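Local coordinates for protein type 3 secretion system chaperone PscG (Pseudomonas aeruginosa, PDB 2UWJ) that acts with PscE as a chaperone that keeps the type III secretion needle protein PscF from polymerising prematurely in the bacterial cytoplasm, at residues 41-46 with 68-73. Residues are numbered along the deposited sequence; the frame is centred on the assembly and turned at random.
Sequences ARLIRI and PALEPW
Leu70 reaches helix 38-51 with both branches of its fork. Its CD1 lies 3.3 Å from CG of Arg42, a tight approach, with the two side chains crossing at about a right angle; its CD2 rests against CA and CB of Leu43, at 3.7 and 3.9 Å. Ile46 CD1 adds a looser contact, 4.1 Å from Leu70 CD1. One turn on, Trp73 is met obliquely at two points of its side chain. Ile46 CG2 sits at the root of the indole, 3.4 Å from Trp73 CB, and Leu43 CD1 lies 3.5 Å from Trp73 NE1 and 3.8 Å from the ring carbon CE2. These carbon-to-carbon pairs are the evidence that helix 38-51 packs through apolar groups on the 3-10 turn 68-70 and the beginning of helix 71-80, in an all-helical chain whose family belongs to the TPR clan. In Ile46, chi1 of -71° sets CG1 beside the backbone N, which puts the CG2 methyl anti to that N and onto Trp73. Arg42 has CG anti (chi1 -177°); bends at chi2 and chi3 then turn the guanidinium off, leaving CB and CG against Leu70 CD1. Further out, Phe61 packs on Arg42 and Ile46, and a second, different protein chain in the assembly places apolar side chains against Leu70 and Trp73.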
ATOM      1  N   ALA C  41       7.634  -0.255 -15.300  1.00 21.28           N
ATOM      2  CA  ALA C  41       7.382   0.501 -16.539  1.00 22.18           C
ATOM      3  C   ALA C  41       6.294  -0.230 -17.368  1.00 22.88           C
ATOM      4  O   ALA C  41       5.429   0.415 -17.949  1.00 22.47           O
ATOM      5  CB  ALA C  41       8.644   0.597 -17.395  1.00 21.95           C
ATOM      6  N   ARG C  42       6.378  -1.558 -17.415  1.00 19.68           N
ATOM      7  CA  ARG C  42       5.463  -2.382 -18.208  1.00 18.86           C
ATOM      8  C   ARG C  42       4.031  -2.242 -17.659  1.00 20.20           C
ATOM      9  O   ARG C  42       3.074  -2.065 -18.418  1.00 20.83           O
ATOM     10  CB  ARG C  42       5.972  -3.829 -18.185  1.00 24.08           C
ATOM     11  CG  ARG C  42       5.163  -4.804 -19.024  1.00 33.28           C
ATOM     12  CD  ARG C  42       5.241  -4.437 -20.451  1.00 33.11           C
ATOM     13  NE  ARG C  42       6.625  -4.335 -20.931  1.00 42.33           N
ATOM     14  CZ  ARG C  42       7.429  -5.340 -21.305  1.00 40.68           C
ATOM     15  NH1 ARG C  42       7.047  -6.619 -21.275  1.00 33.23           N
ATOM     16  NH2 ARG C  42       8.652  -5.028 -21.763  1.00 43.86           N
ATOM     17  N   LEU C  43       3.887  -2.328 -16.343  1.00 21.40           N
ATOM     18  CA  LEU C  43       2.602  -2.067 -15.670  1.00 20.49           C
ATOM     19  C   LEU C  43       2.000  -0.712 -16.099  1.00 23.85           C
ATOM     20  O   LEU C  43       0.805  -0.591 -16.469  1.00 21.49           O
ATOM     21  CB  LEU C  43       2.816  -2.026 -14.126  1.00 20.90           C
ATOM     22  CG  LEU C  43       1.597  -1.494 -13.336  1.00 21.54           C
ATOM     23  CD1 LEU C  43       0.447  -2.433 -13.638  1.00 22.14           C
ATOM     24  CD2 LEU C  43       1.851  -1.491 -11.780  1.00 19.77           C
ATOM     25  N   ILE C  44       2.809   0.333 -16.055  1.00 20.53           N
ATOM     26  CA  ILE C  44       2.316   1.675 -16.418  1.00 19.65           C
ATOM     27  C   ILE C  44       1.895   1.763 -17.881  1.00 19.50           C
ATOM     28  O   ILE C  44       0.824   2.294 -18.205  1.00 22.63           O
ATOM     29  CB  ILE C  44       3.414   2.767 -16.103  1.00 18.29           C
ATOM     30  CG1 ILE C  44       3.578   2.913 -14.557  1.00 17.93           C
ATOM     31  CG2 ILE C  44       3.020   4.114 -16.733  1.00 18.06           C
ATOM     32  CD1 ILE C  44       5.073   3.441 -14.125  1.00 20.72           C
ATOM     33  N   ARG C  45       2.726   1.222 -18.756  1.00 21.78           N
ATOM     34  CA  ARG C  45       2.452   1.207 -20.192  1.00 24.81           C
ATOM     35  C   ARG C  45       1.120   0.500 -20.439  1.00 21.58           C
ATOM     36  O   ARG C  45       0.271   0.997 -21.165  1.00 23.53           O
ATOM     37  CB  ARG C  45       3.561   0.416 -20.912  1.00 23.41           C
ATOM     38  CG  ARG C  45       4.882   1.223 -21.174  1.00 23.21           C
ATOM     39  CD  ARG C  45       5.835   0.389 -21.992  1.00 26.00           C
ATOM     40  NE  ARG C  45       7.146   1.032 -22.153  1.00 30.50           N
ATOM     41  CZ  ARG C  45       7.377   2.045 -22.987  1.00 37.58           C
ATOM     42  NH1 ARG C  45       6.373   2.518 -23.715  1.00 35.49           N
ATOM     43  NH2 ARG C  45       8.607   2.559 -23.133  1.00 33.87           N
ATOM     44  N   ILE C  46       0.974  -0.685 -19.845  1.00 19.06           N
ATOM     45  CA  ILE C  46      -0.257  -1.476 -20.039  1.00 21.71           C
ATOM     46  C   ILE C  46      -1.540  -0.786 -19.474  1.00 25.18           C
ATOM     47  O   ILE C  46      -2.591  -0.707 -20.136  1.00 22.46           O
ATOM     48  CB  ILE C  46      -0.085  -2.849 -19.429  1.00 17.96           C
ATOM     49  CG1 ILE C  46       0.897  -3.638 -20.311  1.00 20.35           C
ATOM     50  CG2 ILE C  46      -1.481  -3.566 -19.342  1.00 20.11           C
ATOM     51  CD1 ILE C  46       1.444  -4.932 -19.676  1.00 22.39           C
ATOM     52  N   PRO C  68       3.880 -12.512 -13.912  1.00 24.89           N
ATOM     53  CA  PRO C  68       2.502 -12.934 -13.647  1.00 23.80           C
ATOM     54  C   PRO C  68       1.562 -11.861 -13.092  1.00 25.45           C
ATOM     55  O   PRO C  68       0.378 -11.892 -13.368  1.00 23.82           O
ATOM     56  CB  PRO C  68       2.680 -14.126 -12.689  1.00 27.46           C
ATOM     57  CG  PRO C  68       4.056 -14.711 -13.142  1.00 28.68           C
ATOM     58  CD  PRO C  68       4.861 -13.428 -13.274  1.00 25.77           C
ATOM     59  N   ALA C  69       2.087 -10.901 -12.336  1.00 25.35           N
ATOM     60  CA  ALA C  69       1.217  -9.875 -11.764  1.00 23.18           C
ATOM     61  C   ALA C  69       0.554  -8.998 -12.854  1.00 21.45           C
ATOM     62  O   ALA C  69      -0.337  -8.229 -12.533  1.00 21.82           O
ATOM     63  CB  ALA C  69       2.027  -8.976 -10.798  1.00 23.32           C
ATOM     64  N   LEU C  70       1.065  -9.053 -14.092  1.00 19.79           N
ATOM     65  CA  LEU C  70       0.506  -8.268 -15.187  1.00 21.46           C
ATOM     66  C   LEU C  70      -0.626  -9.024 -15.897  1.00 23.71           C
ATOM     67  O   LEU C  70      -1.422  -8.399 -16.635  1.00 24.21           O
ATOM     68  CB  LEU C  70       1.572  -7.898 -16.239  1.00 19.45           C
ATOM     69  CG  LEU C  70       2.740  -7.068 -15.694  1.00 19.13           C
ATOM     70  CD1 LEU C  70       3.715  -6.789 -16.840  1.00 24.39           C
ATOM     71  CD2 LEU C  70       2.212  -5.742 -15.040  1.00 21.16           C
ATOM     72  N   GLU C  71      -0.727 -10.335 -15.645  1.00 18.49           N
ATOM     73  CA  GLU C  71      -1.760 -11.152 -16.342  1.00 24.33           C
ATOM     74  C   GLU C  71      -3.219 -10.629 -16.232  1.00 22.79           C
ATOM     75  O   GLU C  71      -3.952 -10.720 -17.195  1.00 22.11           O
ATOM     76  CB  GLU C  71      -1.690 -12.621 -15.918  1.00 22.21           C
ATOM     77  CG  GLU C  71      -0.428 -13.347 -16.421  1.00 25.64           C
ATOM     78  CD  GLU C  71      -0.534 -13.613 -17.933  1.00 31.40           C
ATOM     79  OE1 GLU C  71      -1.605 -14.111 -18.353  1.00 30.27           O
ATOM     80  OE2 GLU C  71       0.406 -13.294 -18.679  1.00 29.44           O
ATOM     81  N   PRO C  72      -3.647 -10.135 -15.046  1.00 20.89           N
ATOM     82  CA  PRO C  72      -5.026  -9.634 -14.973  1.00 21.94           C
ATOM     83  C   PRO C  72      -5.341  -8.566 -16.039  1.00 23.98           C
ATOM     84  O   PRO C  72      -6.471  -8.498 -16.507  1.00 21.46           O
ATOM     85  CB  PRO C  72      -5.127  -9.052 -13.549  1.00 19.05           C
ATOM     86  CG  PRO C  72      -4.170 -10.019 -12.737  1.00 20.92           C
ATOM     87  CD  PRO C  72      -3.000 -10.167 -13.704  1.00 16.82           C
ATOM     88  N   TRP C  73      -4.363  -7.701 -16.356  1.00 20.81           N
ATOM     89  CA  TRP C  73      -4.571  -6.667 -17.345  1.00 19.25           C
ATOM     90  C   TRP C  73      -4.869  -7.284 -18.700  1.00 23.03           C
ATOM     91  O   TRP C  73      -5.735  -6.760 -19.424  1.00 19.55           O
ATOM     92  CB  TRP C  73      -3.349  -5.742 -17.487  1.00 19.63           C
ATOM     93  CG  TRP C  73      -3.055  -5.068 -16.208  1.00 19.98           C
ATOM     94  CD1 TRP C  73      -2.260  -5.533 -15.175  1.00 20.43           C
ATOM     95  CD2 TRP C  73      -3.578  -3.810 -15.781  1.00 22.99           C
ATOM     96  NE1 TRP C  73      -2.260  -4.614 -14.126  1.00 22.83           N
ATOM     97  CE2 TRP C  73      -3.059  -3.548 -14.486  1.00 26.72           C
ATOM     98  CE3 TRP C  73      -4.440  -2.867 -16.375  1.00 30.66           C
ATOM     99  CZ2 TRP C  73      -3.379  -2.370 -13.781  1.00 28.98           C
ATOM    100  CZ3 TRP C  73      -4.752  -1.692 -15.657  1.00 28.01           C
ATOM    101  CH2 TRP C  73      -4.228  -1.459 -14.399  1.00 25.05           C
TER